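Local coordinates for 16L protein (Yaba-like disease virus, PDB 6TQP) that probably inhibits apoptosis of the infected host cell as a poxviral relative of the Bcl-2 proteins, at residues I102-V110 against M122-I133. Residues are numbered along the deposited sequence; the frame is centred on the assembly and turned at random.
Sequences IISLISMIV and MSFLIEDIALKI
Ile106 and Ile129 meet tip to tip in the middle of an antiparallel helix pair at the heart of this all-helical Bcl-2 fold of the M11L type. CD1 of Ile106 presses on CG2 of Ile129 at 3.5 Å, the shortest approach between the two segments. Their axes run at 174°, yet stay 11.4 Å apart, a wide spacing filled by branched aliphatic side chains; no hydrogen bond crosses.

Toward the start of 102-110, CG2 of Ile102 touches two partners: it crosses Ile129 at about a right angle, with CG2 to CG2 at 4.0 Å, and slides antiparallel past Ile133, whose CD1 lies equally near. The same Ile133 methyl also sits 3.8 Å from CG1 of Ile103, so it touches two successive residues of the facing helix. At the other end Met122 plays the matching part. Its CG is anti to the backbone N (chi1 -172°) and the chain then bends at chi2 (57°), which carries CE across to both CG2 of Val110, at 3.6 Å, and CG2 of Ile109. Val110 CG2 in turn lies more loosely against CD1 of Ile126, at 4.2 Å.

Every residue in this touching layer is buried, and other helices close round it. Ile86 of helix 76-92 packs on both Ile102 and Ile129, while in helix 12-27 Tyr23 touches Ile103 and Ile20 touches Ile133. Ile102 also packs against an apolar side chain of the bound peptide, linking the pair to the ligand site. Asn119 OD1 accepts a hydrogen bond from the backbone N of Met122. Behind the interface, Ser107 turns its hydroxyl back into its own helix: OG donates to Ile103 O at 3.2 Å, from the face of the carbonyl plane opposite to Ser107 N.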
ATOM      1  N   ILE A 102       0.861   0.976  -4.014  1.00 25.89           N
ATOM      2  CA  ILE A 102       1.070   1.810  -2.831  1.00 27.10           C
ATOM      3  C   ILE A 102       1.295   0.940  -1.590  1.00 31.16           C
ATOM      4  O   ILE A 102       2.086   1.291  -0.704  1.00 28.03           O
ATOM      5  CB  ILE A 102      -0.098   2.795  -2.651  1.00 27.63           C
ATOM      6  CG1 ILE A 102      -0.008   3.872  -3.738  1.00 28.68           C
ATOM      7  CG2 ILE A 102      -0.060   3.430  -1.270  1.00 27.57           C
ATOM      8  CD1 ILE A 102      -1.220   4.783  -3.813  1.00 29.03           C
ATOM      9  N   ILE A 103       0.609  -0.197  -1.488  1.00 28.59           N
ATOM     10  CA  ILE A 103       0.878  -1.084  -0.352  1.00 23.99           C
ATOM     11  C   ILE A 103       2.333  -1.524  -0.378  1.00 24.42           C
ATOM     12  O   ILE A 103       3.013  -1.536   0.653  1.00 29.39           O
ATOM     13  CB  ILE A 103      -0.078  -2.290  -0.356  1.00 25.90           C
ATOM     14  CG1 ILE A 103      -1.513  -1.799  -0.169  1.00 24.43           C
ATOM     15  CG2 ILE A 103       0.310  -3.302   0.746  1.00 28.18           C
ATOM     16  CD1 ILE A 103      -2.567  -2.870  -0.412  1.00 29.87           C
ATOM     17  N   SER A 104       2.843  -1.863  -1.561  1.00 24.37           N
ATOM     18  CA  SER A 104       4.254  -2.218  -1.665  1.00 28.03           C
ATOM     19  C   SER A 104       5.146  -1.043  -1.286  1.00 28.88           C
ATOM     20  O   SER A 104       6.197  -1.225  -0.663  1.00 26.90           O
ATOM     21  CB  SER A 104       4.585  -2.693  -3.079  1.00 31.44           C
ATOM     22  OG  SER A 104       3.835  -3.840  -3.421  1.00 34.76           O
ATOM     23  N   LEU A 105       4.761   0.169  -1.686  1.00 27.68           N
ATOM     24  CA  LEU A 105       5.545   1.349  -1.342  1.00 28.20           C
ATOM     25  C   LEU A 105       5.635   1.522   0.172  1.00 29.30           C
ATOM     26  O   LEU A 105       6.718   1.764   0.723  1.00 30.25           O
ATOM     27  CB  LEU A 105       4.918   2.588  -1.995  1.00 28.99           C
ATOM     28  CG  LEU A 105       5.568   3.914  -1.607  1.00 30.21           C
ATOM     29  CD1 LEU A 105       7.005   3.997  -2.099  1.00 32.07           C
ATOM     30  CD2 LEU A 105       4.725   5.046  -2.140  1.00 26.79           C
ATOM     31  N   ILE A 106       4.502   1.396   0.867  1.00 25.08           N
ATOM     32  CA  ILE A 106       4.500   1.512   2.330  1.00 25.59           C
ATOM     33  C   ILE A 106       5.401   0.454   2.940  1.00 28.61           C
ATOM     34  O   ILE A 106       6.151   0.730   3.887  1.00 26.95           O
ATOM     35  CB  ILE A 106       3.064   1.396   2.879  1.00 29.31           C
ATOM     36  CG1 ILE A 106       2.165   2.491   2.311  1.00 37.31           C
ATOM     37  CG2 ILE A 106       3.027   1.497   4.416  1.00 30.65           C
ATOM     38  CD1 ILE A 106       0.731   2.148   2.419  1.00 67.50           C
ATOM     39  N   SER A 107       5.354  -0.771   2.410  1.00 34.40           N
ATOM     40  CA  SER A 107       6.235  -1.821   2.932  1.00 32.56           C
ATOM     41  C   SER A 107       7.690  -1.390   2.864  1.00 38.51           C
ATOM     42  O   SER A 107       8.450  -1.556   3.829  1.00 35.49           O
ATOM     43  CB  SER A 107       6.038  -3.119   2.151  1.00 37.40           C
ATOM     44  OG  SER A 107       4.736  -3.621   2.358  1.00 45.82           O
ATOM     45  N   MET A 108       8.102  -0.834   1.724  1.00 34.45           N
ATOM     46  CA  MET A 108       9.477  -0.368   1.607  1.00 36.15           C
ATOM     47  C   MET A 108       9.760   0.782   2.563  1.00 36.25           C
ATOM     48  O   MET A 108      10.824   0.819   3.188  1.00 39.10           O
ATOM     49  CB  MET A 108       9.780   0.066   0.182  1.00 35.23           C
ATOM     50  CG  MET A 108      11.207   0.578   0.037  1.00 40.81           C
ATOM     51  SD  MET A 108      11.564   1.054  -1.653  1.00 37.95           S
ATOM     52  CE  MET A 108      11.688  -0.604  -2.322  1.00 32.54           C
ATOM     53  N   ILE A 109       8.842   1.748   2.669  1.00 33.61           N
ATOM     54  CA  ILE A 109       9.058   2.869   3.587  1.00 36.18           C
ATOM     55  C   ILE A 109       9.351   2.342   4.979  1.00 37.19           C
ATOM     56  O   ILE A 109      10.307   2.764   5.642  1.00 40.16           O
ATOM     57  CB  ILE A 109       7.841   3.811   3.590  1.00 35.21           C
ATOM     58  CG1 ILE A 109       7.675   4.451   2.214  1.00 32.30           C
ATOM     59  CG2 ILE A 109       8.009   4.919   4.653  1.00 36.42           C
ATOM     60  CD1 ILE A 109       6.415   5.281   2.058  1.00 36.11           C
ATOM     61  N   VAL A 110       8.538   1.388   5.429  1.00 31.35           N
ATOM     62  CA  VAL A 110       8.688   0.831   6.768  1.00 38.81           C
ATOM     63  C   VAL A 110      10.013   0.091   6.891  1.00 44.28           C
ATOM     64  O   VAL A 110      10.718   0.201   7.906  1.00 41.18           O
ATOM     65  CB  VAL A 110       7.480  -0.074   7.068  1.00 51.15           C
ATOM     66  CG1 VAL A 110       7.792  -1.114   8.099  1.00 86.99           C
ATOM     67  CG2 VAL A 110       6.282   0.780   7.506  1.00 42.05           C
ATOM     68  N   MET A 122       3.979   7.610  12.374  1.00 41.67           N
ATOM     69  CA  MET A 122       4.077   6.601  11.325  1.00 43.00           C
ATOM     70  C   MET A 122       2.939   5.591  11.430  1.00 33.74           C
ATOM     71  O   MET A 122       2.364   5.188  10.415  1.00 37.81           O
ATOM     72  CB  MET A 122       5.438   5.903  11.395  1.00 46.80           C
ATOM     73  CG  MET A 122       5.725   4.961  10.236  1.00 44.85           C
ATOM     74  SD  MET A 122       5.634   5.776   8.624  1.00 44.32           S
ATOM     75  CE  MET A 122       5.807   4.370   7.529  1.00 61.58           C
ATOM     76  N   SER A 123       2.585   5.178  12.647  1.00 36.89           N
ATOM     77  CA  SER A 123       1.441   4.284  12.794  1.00 34.44           C
ATOM     78  C   SER A 123       0.183   4.900  12.192  1.00 38.04           C
ATOM     79  O   SER A 123      -0.623   4.200  11.569  1.00 34.62           O
ATOM     80  CB  SER A 123       1.205   3.951  14.267  1.00 46.15           C
ATOM     81  OG  SER A 123       0.648   5.063  14.947  1.00 44.53           O
ATOM     82  N   PHE A 124      -0.013   6.207  12.381  1.00 36.79           N
ATOM     83  CA  PHE A 124      -1.208   6.850  11.841  1.00 39.95           C
ATOM     84  C   PHE A 124      -1.113   7.010  10.335  1.00 35.77           C
ATOM     85  O   PHE A 124      -2.138   6.970   9.643  1.00 42.97           O
ATOM     86  CB  PHE A 124      -1.430   8.216  12.497  1.00 37.55           C
ATOM     87  CG  PHE A 124      -1.885   8.147  13.938  1.00 47.47           C
ATOM     88  CD1 PHE A 124      -2.633   7.072  14.406  1.00 43.75           C
ATOM     89  CD2 PHE A 124      -1.567   9.166  14.825  1.00 64.45           C
ATOM     90  CE1 PHE A 124      -3.045   7.018  15.733  1.00 52.13           C
ATOM     91  CE2 PHE A 124      -1.975   9.114  16.144  1.00 85.20           C
ATOM     92  CZ  PHE A 124      -2.713   8.041  16.599  1.00 65.09           C
ATOM     93  N   LEU A 125       0.096   7.210   9.811  1.00 34.03           N
ATOM     94  CA  LEU A 125       0.285   7.165   8.366  1.00 32.51           C
ATOM     95  C   LEU A 125      -0.200   5.840   7.810  1.00 36.69           C
ATOM     96  O   LEU A 125      -0.875   5.785   6.773  1.00 34.27           O
ATOM     97  CB  LEU A 125       1.760   7.372   8.022  1.00 31.63           C
ATOM     98  CG  LEU A 125       2.072   7.418   6.524  1.00 37.23           C
ATOM     99  CD1 LEU A 125       3.276   8.328   6.268  1.00 37.00           C
ATOM    100  CD2 LEU A 125       2.336   6.037   5.977  1.00 35.49           C
ATOM    101  N   ILE A 126       0.160   4.745   8.476  1.00 32.86           N
ATOM    102  CA  ILE A 126      -0.258   3.439   7.987  1.00 27.20           C
ATOM    103  C   ILE A 126      -1.774   3.326   8.064  1.00 28.96           C
ATOM    104  O   ILE A 126      -2.436   2.897   7.111  1.00 33.27           O
ATOM    105  CB  ILE A 126       0.436   2.321   8.782  1.00 36.93           C
ATOM    106  CG1 ILE A 126       1.951   2.393   8.564  1.00 31.41           C
ATOM    107  CG2 ILE A 126      -0.121   0.959   8.356  1.00 31.90           C
ATOM    108  CD1 ILE A 126       2.754   1.571   9.588  1.00 33.11           C
ATOM    109  N   GLU A 127      -2.344   3.716   9.207  1.00 34.05           N
ATOM    110  CA  GLU A 127      -3.795   3.705   9.373  1.00 37.90           C
ATOM    111  C   GLU A 127      -4.478   4.556   8.309  1.00 38.05           C
ATOM    112  O   GLU A 127      -5.418   4.109   7.643  1.00 36.19           O
ATOM    113  CB  GLU A 127      -4.158   4.218  10.767  1.00 51.35           C
ATOM    114  CG  GLU A 127      -3.969   3.209  11.874  1.00 97.69           C
ATOM    115  CD  GLU A 127      -5.099   2.208  11.930  1.00 98.61           C
ATOM    116  OE1 GLU A 127      -6.165   2.483  11.331  1.00 62.71           O
ATOM    117  OE2 GLU A 127      -4.922   1.151  12.571  1.00 90.43           O
ATOM    118  N   ASP A 128      -4.025   5.801   8.155  1.00 36.94           N
ATOM    119  CA  ASP A 128      -4.685   6.732   7.247  1.00 38.58           C
ATOM    120  C   ASP A 128      -4.659   6.229   5.808  1.00 30.45           C
ATOM    121  O   ASP A 128      -5.678   6.271   5.112  1.00 37.31           O
ATOM    122  CB  ASP A 128      -4.017   8.098   7.338  1.00 40.04           C
ATOM    123  CG  ASP A 128      -4.288   8.795   8.652  1.00 44.36           C
ATOM    124  OD1 ASP A 128      -5.307   8.479   9.295  1.00 44.16           O
ATOM    125  OD2 ASP A 128      -3.477   9.672   9.039  1.00 47.94           O
ATOM    126  N   ILE A 129      -3.505   5.756   5.338  1.00 29.83           N
ATOM    127  CA  ILE A 129      -3.420   5.273   3.962  1.00 29.44           C
ATOM    128  C   ILE A 129      -4.197   3.969   3.796  1.00 35.12           C
ATOM    129  O   ILE A 129      -4.801   3.724   2.742  1.00 31.46           O
ATOM    130  CB  ILE A 129      -1.951   5.123   3.536  1.00 35.29           C
ATOM    131  CG1 ILE A 129      -1.259   6.488   3.566  1.00 39.43           C
ATOM    132  CG2 ILE A 129      -1.868   4.528   2.126  1.00 36.22           C
ATOM    133  CD1 ILE A 129       0.216   6.427   3.260  1.00 55.97           C
ATOM    134  N   ALA A 130      -4.200   3.109   4.821  1.00 37.18           N
ATOM    135  CA  ALA A 130      -5.050   1.921   4.764  1.00 31.52           C
ATOM    136  C   ALA A 130      -6.513   2.316   4.618  1.00 29.28           C
ATOM    137  O   ALA A 130      -7.266   1.681   3.873  1.00 37.11           O
ATOM    138  CB  ALA A 130      -4.850   1.061   6.017  1.00 34.38           C
ATOM    139  N   LEU A 131      -6.930   3.371   5.324  1.00 30.77           N
ATOM    140  CA  LEU A 131      -8.312   3.829   5.234  1.00 32.79           C
ATOM    141  C   LEU A 131      -8.642   4.260   3.815  1.00 38.55           C
ATOM    142  O   LEU A 131      -9.668   3.863   3.249  1.00 37.06           O
ATOM    143  CB  LEU A 131      -8.553   4.988   6.199  1.00 38.13           C
ATOM    144  CG  LEU A 131      -8.840   4.639   7.652  1.00 37.51           C
ATOM    145  CD1 LEU A 131      -8.872   5.905   8.480  1.00 53.95           C
ATOM    146  CD2 LEU A 131     -10.152   3.884   7.774  1.00 60.02           C
ATOM    147  N   LYS A 132      -7.775   5.075   3.219  1.00 33.44           N
ATOM    148  CA  LYS A 132      -8.032   5.561   1.870  1.00 27.34           C
ATOM    149  C   LYS A 132      -7.983   4.437   0.849  1.00 31.55           C
ATOM    150  O   LYS A 132      -8.764   4.428  -0.108  1.00 30.68           O
ATOM    151  CB  LYS A 132      -7.025   6.641   1.497  1.00 35.62           C
ATOM    152  CG  LYS A 132      -7.242   7.972   2.177  1.00 88.15           C
ATOM    153  CD  LYS A 132      -8.581   8.617   1.840  1.00106.95           C
ATOM    154  CE  LYS A 132      -8.647   9.003   0.375  1.00 80.99           C
ATOM    155  NZ  LYS A 132      -9.895   9.752   0.070  1.00 72.28           N
ATOM    156  N   ILE A 133      -7.072   3.479   1.021  1.00 30.61           N
ATOM    157  CA  ILE A 133      -7.039   2.358   0.090  1.00 26.37           C
ATOM    158  C   ILE A 133      -8.319   1.544   0.200  1.00 31.32           C
ATOM    159  O   ILE A 133      -8.813   1.002  -0.801  1.00 33.90           O
ATOM    160  CB  ILE A 133      -5.787   1.493   0.333  1.00 30.14           C
ATOM    161  CG1 ILE A 133      -4.537   2.280  -0.064  1.00 36.65           C
ATOM    162  CG2 ILE A 133      -5.881   0.195  -0.435  1.00 30.87           C
ATOM    163  CD1 ILE A 133      -3.227   1.574   0.300  1.00 33.39           C
TER